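Local coordinates for protein haloacid dehalogenase-like hydrolase (Salmonella enterica subsp. enterica serovar Typhi, PDB 4EZE) that probably hydrolyses O-phosphoserine to serine and phosphate with the help of magnesium, the last step of serine biosynthesis, at residues A[195-200]-A[217-222]; A[27-32]-A[65-70]; A[166-171]-A[205-210]; A[260-265]-A[278-283]. All coordinates share one frame; numbering follows the deposited sequence.

Contact 1: residues A[195-200]-A[217-222]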
# COMPACT_ATOMS: atom_id res chain seq x y z
N GLY A 195 13.64 -11.82 4.80
CA GLY A 195 12.98 -12.55 5.88
C GLY A 195 11.62 -12.04 6.31
O GLY A 195 11.16 -12.31 7.43
N PHE A 196 10.96 -11.31 5.42
CA PHE A 196 9.61 -10.83 5.71
C PHE A 196 8.60 -11.79 5.15
O PHE A 196 8.83 -12.41 4.12
CB PHE A 196 9.35 -9.46 5.06
CG PHE A 196 9.90 -8.31 5.84
CD1 PHE A 196 11.22 -7.90 5.67
CD2 PHE A 196 9.10 -7.60 6.71
CE1 PHE A 196 11.74 -6.82 6.36
CE2 PHE A 196 9.61 -6.52 7.42
CZ PHE A 196 10.92 -6.13 7.25
N LYS A 197 7.46 -11.90 5.82
CA LYS A 197 6.29 -12.53 5.21
C LYS A 197 5.44 -11.49 4.47
O LYS A 197 5.28 -10.36 4.94
CB LYS A 197 5.45 -13.20 6.30
CG LYS A 197 6.21 -14.27 7.10
CD LYS A 197 6.82 -15.33 6.19
CE LYS A 197 7.24 -16.56 6.98
NZ LYS A 197 6.06 -17.08 7.74
N THR A 198 4.88 -11.88 3.32
CA THR A 198 3.97 -11.03 2.55
C THR A 198 2.51 -11.44 2.76
O THR A 198 2.19 -12.62 2.86
CB THR A 198 4.24 -11.13 1.05
OG1 THR A 198 4.06 -12.48 0.62
CG2 THR A 198 5.65 -10.68 0.72
N ALA A 199 1.63 -10.45 2.80
CA ALA A 199 0.20 -10.69 2.93
C ALA A 199 -0.59 -9.72 2.04
O ALA A 199 -0.19 -8.58 1.84
CB ALA A 199 -0.23 -10.49 4.38
N ILE A 200 -1.70 -10.21 1.49
CA ILE A 200 -2.73 -9.32 1.01
C ILE A 200 -3.85 -9.29 2.03
O ILE A 200 -4.29 -10.35 2.48
CB ILE A 200 -3.30 -9.75 -0.35
CG1 ILE A 200 -2.31 -9.34 -1.44
CG2 ILE A 200 -4.65 -9.08 -0.61
CD1 ILE A 200 -2.88 -9.51 -2.81
N GLN A 217 3.00 -16.11 -5.21
CA GLN A 217 3.71 -16.78 -4.13
C GLN A 217 3.61 -16.04 -2.81
O GLN A 217 4.47 -16.22 -1.96
CB GLN A 217 5.20 -16.91 -4.48
CG GLN A 217 5.52 -17.74 -5.72
CD GLN A 217 5.00 -19.15 -5.59
OE1 GLN A 217 5.78 -20.10 -5.50
NE2 GLN A 217 3.68 -19.30 -5.56
N LEU A 218 2.59 -15.20 -2.63
CA LEU A 218 2.45 -14.47 -1.37
C LEU A 218 2.23 -15.47 -0.25
O LEU A 218 1.69 -16.55 -0.49
CB LEU A 218 1.30 -13.45 -1.44
CG LEU A 218 1.38 -12.51 -2.63
CD1 LEU A 218 0.30 -11.44 -2.59
CD2 LEU A 218 2.77 -11.88 -2.65
N ASP A 219 2.66 -15.14 0.96
CA ASP A 219 2.55 -16.08 2.07
C ASP A 219 1.12 -16.17 2.55
O ASP A 219 0.62 -17.26 2.81
CB ASP A 219 3.47 -15.68 3.23
CG ASP A 219 4.90 -15.49 2.78
OD1 ASP A 219 5.52 -16.44 2.25
OD2 ASP A 219 5.42 -14.38 2.96
N TYR A 220 0.46 -15.02 2.66
CA TYR A 220 -0.92 -14.96 3.15
C TYR A 220 -1.81 -14.09 2.28
O TYR A 220 -1.34 -13.27 1.49
CB TYR A 220 -0.96 -14.45 4.59
CG TYR A 220 -0.11 -15.28 5.51
CD1 TYR A 220 -0.64 -16.40 6.13
CD2 TYR A 220 1.23 -14.98 5.73
CE1 TYR A 220 0.14 -17.19 6.96
CE2 TYR A 220 2.02 -15.76 6.55
CZ TYR A 220 1.46 -16.87 7.16
OH TYR A 220 2.21 -17.66 7.98
N ALA A 221 -3.11 -14.26 2.46
CA ALA A 221 -4.10 -13.57 1.66
C ALA A 221 -5.44 -13.72 2.37
O ALA A 221 -5.82 -14.81 2.74
CB ALA A 221 -4.14 -14.17 0.26
N PHE A 222 -6.13 -12.61 2.60
CA PHE A 222 -7.36 -12.61 3.37
C PHE A 222 -8.26 -11.59 2.71
O PHE A 222 -7.79 -10.52 2.39
CB PHE A 222 -7.09 -12.10 4.79
CG PHE A 222 -6.11 -12.93 5.56
CD1 PHE A 222 -6.53 -14.09 6.20
CD2 PHE A 222 -4.78 -12.55 5.64
CE1 PHE A 222 -5.62 -14.87 6.91
CE2 PHE A 222 -3.86 -13.34 6.34
CZ PHE A 222 -4.29 -14.49 6.98
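Leu-218 meets two residues of 195-200 with its two methyl branches: CD1 lies 3.5 Å from Ile-200 CG1, while CD2 turns to Thr-198 OG1. Asp-219 binds Thr-198 twice over. Its OD2 accepts from Thr-198 N at 2.6 Å with the lone pair that faces away from the other carboxylate oxygen, and its own N donates to Thr-198 OG1 at 3.0 Å. Thr-198 chi1 of 60° holds OG1 between backbone N and carbonyl carbon, where it can meet that N-H. With Tyr-220 regular parallel pairing begins: its N donates to Thr-198 O, and its O takes Ile-200 N at 3.1 Å from 44° above the carbonyl plane. Its ring turns an edge to Lys-197 CB and Thr-198 O. Ala-221 pairs with Ile-200, both side chains on the same face of the sheet, and Phe-222 N bonds to Ile-200 O at 2.9 Å. This closes the beta-alpha-beta unit of strand 197-202, helix 206-216 and strand 220-224 in the Rossmann-like HAD core. The chemistry implies a strand start fixed by a reciprocal Asp-Thr pair, two backbone N-H groups meeting side-chain oxygens before the backbone ladder takes over; Lys-197 NZ, 5.5 Å from Asp-219 OD2, may add electrostatic stabilisation.

Contact 2: residues A[27-32]-A[65-70]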
# COMPACT_ATOMS: atom_id res chain seq x y z
N TYR A 27 16.07 9.51 2.99
CA TYR A 27 16.46 9.22 1.61
C TYR A 27 15.58 10.02 0.67
O TYR A 27 14.38 10.12 0.88
CB TYR A 27 16.24 7.74 1.27
CG TYR A 27 16.90 6.75 2.21
CD1 TYR A 27 18.24 6.41 2.05
CD2 TYR A 27 16.18 6.13 3.22
CE1 TYR A 27 18.85 5.48 2.88
CE2 TYR A 27 16.78 5.20 4.06
CZ TYR A 27 18.12 4.89 3.88
OH TYR A 27 18.72 3.96 4.69
N PHE A 28 16.17 10.55 -0.39
CA PHE A 28 15.41 11.31 -1.36
C PHE A 28 15.54 10.64 -2.71
O PHE A 28 16.64 10.34 -3.14
CB PHE A 28 15.99 12.70 -1.52
CG PHE A 28 15.84 13.54 -0.30
CD1 PHE A 28 14.70 14.29 -0.11
CD2 PHE A 28 16.84 13.60 0.64
CE1 PHE A 28 14.55 15.06 1.02
CE2 PHE A 28 16.71 14.37 1.77
CZ PHE A 28 15.56 15.09 1.97
N ILE A 29 14.42 10.44 -3.39
CA ILE A 29 14.46 9.86 -4.72
C ILE A 29 13.77 10.77 -5.71
O ILE A 29 12.58 11.09 -5.56
CB ILE A 29 13.72 8.50 -4.78
CG1 ILE A 29 14.25 7.55 -3.70
CG2 ILE A 29 13.85 7.91 -6.17
CD1 ILE A 29 13.55 7.70 -2.36
N THR A 30 14.49 11.12 -6.76
CA THR A 30 13.98 12.07 -7.70
C THR A 30 14.51 11.79 -9.10
O THR A 30 15.55 11.19 -9.25
CB THR A 30 14.47 13.45 -7.28
OG1 THR A 30 13.87 14.41 -8.14
CG2 THR A 30 15.99 13.54 -7.40
N THR A 31 13.80 12.25 -10.14
CA THR A 31 14.35 12.19 -11.52
C THR A 31 15.27 13.36 -11.86
O THR A 31 15.94 13.35 -12.90
CB THR A 31 13.24 12.14 -12.58
OG1 THR A 31 12.36 13.26 -12.37
CG2 THR A 31 12.45 10.81 -12.46
N GLN A 32 15.30 14.37 -10.99
CA GLN A 32 16.13 15.55 -11.18
C GLN A 32 17.60 15.18 -10.99
O GLN A 32 17.93 14.33 -10.16
CB GLN A 32 15.71 16.68 -10.21
CG GLN A 32 16.72 17.81 -10.11
CD GLN A 32 16.16 19.16 -9.63
OE1 GLN A 32 16.57 20.20 -10.14
NE2 GLN A 32 15.24 19.15 -8.65
N ILE A 65 17.61 -2.24 -6.98
CA ILE A 65 16.36 -1.67 -7.50
C ILE A 65 16.66 -0.61 -8.53
O ILE A 65 15.80 0.20 -8.86
CB ILE A 65 15.51 -1.03 -6.41
CG1 ILE A 65 16.32 0.02 -5.66
CG2 ILE A 65 15.03 -2.10 -5.44
CD1 ILE A 65 15.48 0.82 -4.67
N ASN A 66 17.89 -0.62 -9.02
CA ASN A 66 18.32 0.34 -10.03
C ASN A 66 17.91 1.76 -9.75
O ASN A 66 17.31 2.42 -10.60
CB ASN A 66 17.78 -0.05 -11.39
CG ASN A 66 18.32 0.84 -12.46
OD1 ASN A 66 19.30 1.55 -12.25
ND2 ASN A 66 17.68 0.82 -13.62
N THR A 67 18.23 2.25 -8.56
CA THR A 67 17.77 3.55 -8.13
C THR A 67 18.90 4.32 -7.50
O THR A 67 19.42 3.92 -6.47
CB THR A 67 16.66 3.41 -7.07
OG1 THR A 67 15.56 2.70 -7.63
CG2 THR A 67 16.18 4.76 -6.61
N ALA A 68 19.29 5.42 -8.13
CA ALA A 68 20.25 6.32 -7.51
C ALA A 68 19.47 7.25 -6.59
O ALA A 68 18.45 7.80 -6.99
CB ALA A 68 20.97 7.12 -8.58
N TYR A 69 19.93 7.42 -5.35
CA TYR A 69 19.27 8.31 -4.41
C TYR A 69 20.23 9.22 -3.65
O TYR A 69 21.44 9.06 -3.69
CB TYR A 69 18.49 7.50 -3.38
CG TYR A 69 19.37 6.57 -2.62
CD1 TYR A 69 19.84 5.41 -3.23
CD2 TYR A 69 19.74 6.84 -1.31
CE1 TYR A 69 20.66 4.53 -2.54
CE2 TYR A 69 20.56 5.97 -0.61
CZ TYR A 69 21.02 4.82 -1.24
OH TYR A 69 21.85 3.94 -0.59
N LEU A 70 19.65 10.18 -2.93
CA LEU A 70 20.41 11.10 -2.09
C LEU A 70 20.14 10.77 -0.64
O LEU A 70 18.99 10.68 -0.23
CB LEU A 70 20.02 12.55 -2.36
CG LEU A 70 20.84 13.59 -1.60
CD1 LEU A 70 22.28 13.67 -2.11
CD2 LEU A 70 20.17 14.94 -1.71
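Phe-28 and Leu-70 form a hydrogen-bonded antiparallel pair between the neighbouring central strands 23-29 and 67-75 of a four-stranded sheet, separate from the parallel sheet that carries the predicted nucleophile. The polar part of the contact is this pair alone: Phe-28 N donates to Leu-70 O at 2.8 Å, and Leu-70 N returns a nearly straight bond to Phe-28 O (3.0 Å, 175°). Both donors lie in the plane of the carbonyl they reach. The short runs 27-29 and 67-70 are at 128° to each other, well short of antiparallel, and the segments part soon after the pair.

Aromatic contact comes next. Tyr-27 and Tyr-69 lie side by side and point the same way, with ring planes at 69° and centroids 5.7 Å apart; the closest carbons are Tyr-27 CD1 and Tyr-69 CE2 at 3.6 Å. Tyr-69 takes the first torsion that tucks CG over its own backbone, which brings its ring beside that of Tyr-27. Phe-311 meets both rings, and Tyr-69 OH is hydrogen-bonded to the C-terminal carboxylate of Leu-317, tying the chain end to this sheet.

Aliphatic packing completes the contact. On the face turned to helix 34-45, Phe-28 CB and Leu-70 CB are 4.1 Å apart. On the other, Ile-29 crosses Thr-67 at about a right angle, methyl against methyl, with CG2 to CG2 at 3.9 Å.

Contact 3: residues A[166-171]-A[205-210]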
# COMPACT_ATOMS: atom_id res chain seq x y z
N THR A 166 -22.73 -14.18 -12.03
CA THR A 166 -21.54 -14.05 -12.87
C THR A 166 -20.76 -15.35 -12.87
O THR A 166 -20.48 -15.92 -11.82
CB THR A 166 -20.61 -12.94 -12.38
OG1 THR A 166 -21.33 -11.70 -12.31
CG2 THR A 166 -19.44 -12.78 -13.31
N PRO A 167 -20.42 -15.85 -14.06
CA PRO A 167 -19.70 -17.12 -14.23
C PRO A 167 -18.26 -17.05 -13.75
O PRO A 167 -17.56 -16.05 -13.99
CB PRO A 167 -19.71 -17.35 -15.76
CG PRO A 167 -20.63 -16.33 -16.33
CD PRO A 167 -20.77 -15.21 -15.34
N LYS A 168 -17.81 -18.11 -13.09
CA LYS A 168 -16.43 -18.20 -12.61
C LYS A 168 -15.46 -17.74 -13.69
O LYS A 168 -14.43 -17.11 -13.41
CB LYS A 168 -16.12 -19.65 -12.19
CG LYS A 168 -14.94 -19.82 -11.23
CD LYS A 168 -15.20 -20.91 -10.21
CE LYS A 168 -14.77 -22.29 -10.70
NZ LYS A 168 -13.36 -22.58 -10.32
N ALA A 169 -15.78 -18.04 -14.94
CA ALA A 169 -14.87 -17.79 -16.05
C ALA A 169 -14.72 -16.30 -16.39
O ALA A 169 -13.66 -15.86 -16.84
CB ALA A 169 -15.31 -18.59 -17.27
N VAL A 170 -15.79 -15.55 -16.23
CA VAL A 170 -15.74 -14.12 -16.46
C VAL A 170 -14.83 -13.48 -15.40
O VAL A 170 -13.92 -12.69 -15.70
CB VAL A 170 -17.15 -13.51 -16.40
CG1 VAL A 170 -17.11 -11.99 -16.37
CG2 VAL A 170 -17.97 -14.01 -17.58
N LEU A 171 -15.07 -13.86 -14.14
CA LEU A 171 -14.29 -13.42 -13.00
C LEU A 171 -12.81 -13.75 -13.17
O LEU A 171 -11.93 -12.91 -12.95
CB LEU A 171 -14.80 -14.11 -11.75
CG LEU A 171 -16.20 -13.74 -11.29
CD1 LEU A 171 -16.62 -14.69 -10.18
CD2 LEU A 171 -16.24 -12.30 -10.79
N LEU A 205 -12.95 -9.46 -3.27
CA LEU A 205 -13.35 -10.86 -3.47
C LEU A 205 -12.22 -11.86 -3.26
O LEU A 205 -11.10 -11.66 -3.69
CB LEU A 205 -13.89 -11.06 -4.89
CG LEU A 205 -15.20 -10.34 -5.25
CD1 LEU A 205 -15.57 -10.59 -6.70
CD2 LEU A 205 -16.32 -10.82 -4.37
N ASP A 206 -12.56 -12.99 -2.66
CA ASP A 206 -11.57 -14.02 -2.40
C ASP A 206 -11.10 -14.67 -3.68
O ASP A 206 -10.00 -15.22 -3.76
CB ASP A 206 -12.14 -15.10 -1.48
CG ASP A 206 -13.43 -15.73 -2.04
OD1 ASP A 206 -14.48 -15.04 -2.12
OD2 ASP A 206 -13.39 -16.93 -2.39
N ILE A 207 -11.94 -14.70 -4.70
CA ILE A 207 -11.49 -15.35 -5.91
C ILE A 207 -10.29 -14.60 -6.45
O ILE A 207 -9.30 -15.20 -6.84
CB ILE A 207 -12.59 -15.50 -6.97
CG1 ILE A 207 -12.11 -16.40 -8.10
CG2 ILE A 207 -13.01 -14.16 -7.50
CD1 ILE A 207 -13.16 -16.73 -9.10
N PHE A 208 -10.38 -13.28 -6.45
CA PHE A 208 -9.25 -12.46 -6.86
C PHE A 208 -8.07 -12.56 -5.91
O PHE A 208 -6.94 -12.71 -6.34
CB PHE A 208 -9.66 -11.00 -6.97
CG PHE A 208 -10.44 -10.68 -8.20
CD1 PHE A 208 -11.60 -11.34 -8.48
CD2 PHE A 208 -10.00 -9.71 -9.07
CE1 PHE A 208 -12.32 -11.04 -9.60
CE2 PHE A 208 -10.72 -9.41 -10.19
CZ PHE A 208 -11.88 -10.08 -10.46
N THR A 209 -8.36 -12.48 -4.62
CA THR A 209 -7.31 -12.46 -3.62
C THR A 209 -6.48 -13.72 -3.58
O THR A 209 -5.26 -13.67 -3.56
CB THR A 209 -7.91 -12.26 -2.23
OG1 THR A 209 -8.58 -11.00 -2.19
CG2 THR A 209 -6.84 -12.27 -1.18
N GLN A 210 -7.15 -14.87 -3.60
CA GLN A 210 -6.45 -16.14 -3.58
C GLN A 210 -5.66 -16.35 -4.86
O GLN A 210 -4.55 -16.84 -4.84
CB GLN A 210 -7.41 -17.29 -3.32
CG GLN A 210 -8.06 -17.23 -1.95
CD GLN A 210 -7.06 -16.97 -0.85
OE1 GLN A 210 -5.98 -17.53 -0.84
NE2 GLN A 210 -7.43 -16.12 0.09
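Leu-171 and Ile-207 meet at about a right angle where the first turn of helix 168-176 faces that of helix 206-216, a small apolar contact that illustrates how two helices can be joined through very few side chains. The closer-packed part centres on Leu-171. Ile-207 reaches it with an extended chain: CG1 lies anti to the backbone N (chi1 -171°) and chi2 is also near 180°, which sends CD1 across to within 4.1 Å of Leu-171 CB. From another direction the end of the Phe-208 ring approaches the backbone, CZ lying 3.8 Å from Leu-171 O, while Phe-208 CE1 is 4.3 Å from Leu-171 CD2. Ile-128 of helix 124-131 touches Leu-171, Leu-205 and Phe-208 alike, so a third helix shares this buried patch.

The margins are looser. Leu-205 CD1 only just meets Leu-171 CD2, at 4.5 Å. On the more solvent-accessible side, Lys-168 lends its aliphatic stem to the contact: CG rests 4.2 Å from Ile-207 CD1, and the chain passes the isoleucine obliquely. Ile-228 touches both of these side chains.

The Phe-208 side chain lies about 6 Å from that of Asp-116, the predicted proton donor. The arrangement joins a helix of the Rossmann-like HAD core, which follows core strand 197-202, to the helical region inserted between core strands 110-113 and 197-202, the position of the C1 cap in phosphoserine phosphatases.

Contact 4: residues A[260-265]-A[278-283]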
# COMPACT_ATOMS: atom_id res chain seq x y z
N ILE A 260 5.17 -11.57 15.67
CA ILE A 260 5.87 -10.45 15.06
C ILE A 260 5.47 -9.15 15.76
O ILE A 260 4.30 -8.82 15.85
CB ILE A 260 5.60 -10.45 13.54
CG1 ILE A 260 6.17 -11.74 12.93
CG2 ILE A 260 6.17 -9.20 12.87
CD1 ILE A 260 6.31 -11.74 11.42
N ALA A 261 6.47 -8.43 16.28
CA ALA A 261 6.24 -7.16 16.96
C ALA A 261 5.72 -6.09 16.00
O ALA A 261 6.08 -6.06 14.81
CB ALA A 261 7.53 -6.68 17.64
N THR A 262 4.93 -5.18 16.53
CA THR A 262 4.32 -4.16 15.72
C THR A 262 5.34 -3.34 14.97
O THR A 262 5.11 -2.96 13.84
CB THR A 262 3.42 -3.26 16.57
OG1 THR A 262 2.39 -4.08 17.14
CG2 THR A 262 2.75 -2.21 15.71
N GLU A 263 6.49 -3.08 15.57
CA GLU A 263 7.41 -2.22 14.87
C GLU A 263 7.94 -2.94 13.65
O GLU A 263 8.66 -2.37 12.84
CB GLU A 263 8.55 -1.70 15.76
CG GLU A 263 9.56 -2.76 16.22
CD GLU A 263 9.48 -3.06 17.72
OE1 GLU A 263 8.45 -3.59 18.19
OE2 GLU A 263 10.47 -2.76 18.43
N ASN A 264 7.63 -4.22 13.51
CA ASN A 264 8.20 -4.96 12.37
C ASN A 264 7.13 -5.24 11.33
O ASN A 264 7.33 -6.03 10.39
CB ASN A 264 8.84 -6.25 12.85
CG ASN A 264 10.09 -6.01 13.64
OD1 ASN A 264 10.98 -5.30 13.20
ND2 ASN A 264 10.15 -6.58 14.83
N ILE A 265 5.98 -4.61 11.54
CA ILE A 265 4.86 -4.72 10.59
C ILE A 265 4.84 -3.53 9.63
O ILE A 265 4.67 -2.38 10.04
CB ILE A 265 3.54 -4.76 11.34
CG1 ILE A 265 3.48 -5.97 12.25
CG2 ILE A 265 2.35 -4.80 10.37
CD1 ILE A 265 2.20 -6.03 13.06
N LEU A 278 -3.20 0.85 8.43
CA LEU A 278 -1.92 1.56 8.25
C LEU A 278 -1.48 2.28 9.52
O LEU A 278 -0.27 2.41 9.79
CB LEU A 278 -2.00 2.57 7.11
CG LEU A 278 -2.41 2.11 5.72
CD1 LEU A 278 -2.48 3.33 4.83
CD2 LEU A 278 -1.40 1.13 5.17
N GLU A 279 -2.44 2.77 10.29
CA GLU A 279 -2.11 3.47 11.52
C GLU A 279 -1.60 2.48 12.54
O GLU A 279 -0.72 2.81 13.33
CB GLU A 279 -3.30 4.24 12.06
CG GLU A 279 -3.49 5.58 11.37
CD GLU A 279 -4.82 6.22 11.71
OE1 GLU A 279 -4.85 7.46 11.89
OE2 GLU A 279 -5.84 5.50 11.78
N HIS A 280 -2.12 1.27 12.50
CA HIS A 280 -1.64 0.24 13.41
C HIS A 280 -0.22 -0.25 13.05
O HIS A 280 0.60 -0.43 13.93
CB HIS A 280 -2.59 -0.95 13.45
CG HIS A 280 -2.02 -2.14 14.14
ND1 HIS A 280 -2.05 -2.28 15.51
CD2 HIS A 280 -1.38 -3.23 13.66
CE1 HIS A 280 -1.47 -3.42 15.84
NE2 HIS A 280 -1.06 -4.02 14.73
N ALA A 281 0.06 -0.46 11.78
CA ALA A 281 1.39 -0.93 11.39
C ALA A 281 2.49 -0.06 11.99
O ALA A 281 2.29 1.15 12.19
CB ALA A 281 1.53 -0.97 9.88
N GLY A 282 3.66 -0.66 12.23
CA GLY A 282 4.80 0.11 12.74
C GLY A 282 5.19 1.13 11.68
O GLY A 282 5.46 2.28 11.96
N THR A 283 5.23 0.67 10.44
CA THR A 283 5.55 1.52 9.31
C THR A 283 4.41 1.39 8.29
O THR A 283 4.29 0.36 7.61
CB THR A 283 6.88 1.11 8.68
OG1 THR A 283 7.92 1.33 9.64
CG2 THR A 283 7.16 1.93 7.42
O HOH W 1 0.55 -5.99 16.08
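Thr-262 and His-280 cross at about a right angle, and the torsions of both decide what meets. In Thr-262, chi1 of -61° places CG2 anti to the backbone N, and this methyl comes to 3.3 Å from His-280 O while also standing over one face of the imidazole, offset toward its rim. OG1, the other branch, points to a water that it holds at 2.9 Å. The same water sits in the plane of the His-280 ring at its edge, 2.9 Å from NE2, and so links hydroxyl and imidazole as a bridge. The His-280 ring lies on the far side of CB from its own backbone N (chi1 169°), which swings it back from the helix end toward 260-265; Lys-248 and Val-252 of helix 244-258 also touch it.

Ile-265 serves two neighbours with its two branches. CD1, at the end of an extended chain, lies 4.2 Å from His-280 NE2, whereas CG2 packs 3.9 Å from Ala-281 CB.

The backbone comes very near at Gly-282, whose CA is 4.1 Å from that of Glu-263. Just beyond, Thr-283 N gives Ile-265 O an almost straight bond (3.1 Å, 177°), the start of the pairing between strands 265-269 and 283-287. The arrangement is that of a beta-alpha-beta crossover in the parallel sheet of the HAD core, where helix 275-280 hands the chain back to a strand beside the one it left.

Overall arrangement
Contacts 1, 3 and 4 involve the HAD core; contact 2 lies in the separate antiparallel sheet. Helix 206-216, one side of contact 3, links the strands of contact 1: Thr-209 CG2 packs 3.6 Å from Ala-221 CB, and the centres of contacts 1 and 3 are about 20 Å apart. Contact 4, beyond strand 110-113 in the same sheet, meets contact 1 where Asn-264 O is 3.8 Å from Phe-196 CE2. Asp-114, the predicted nucleophile and a sodium ligand, has its side chain about 6 Å from that of Ile-200 (contact 1) and about 12 Å from that of Ala-281 (contact 4). Contacts 2 and 3, centres about 38 Å apart, lie on opposite sides of the chain's centre.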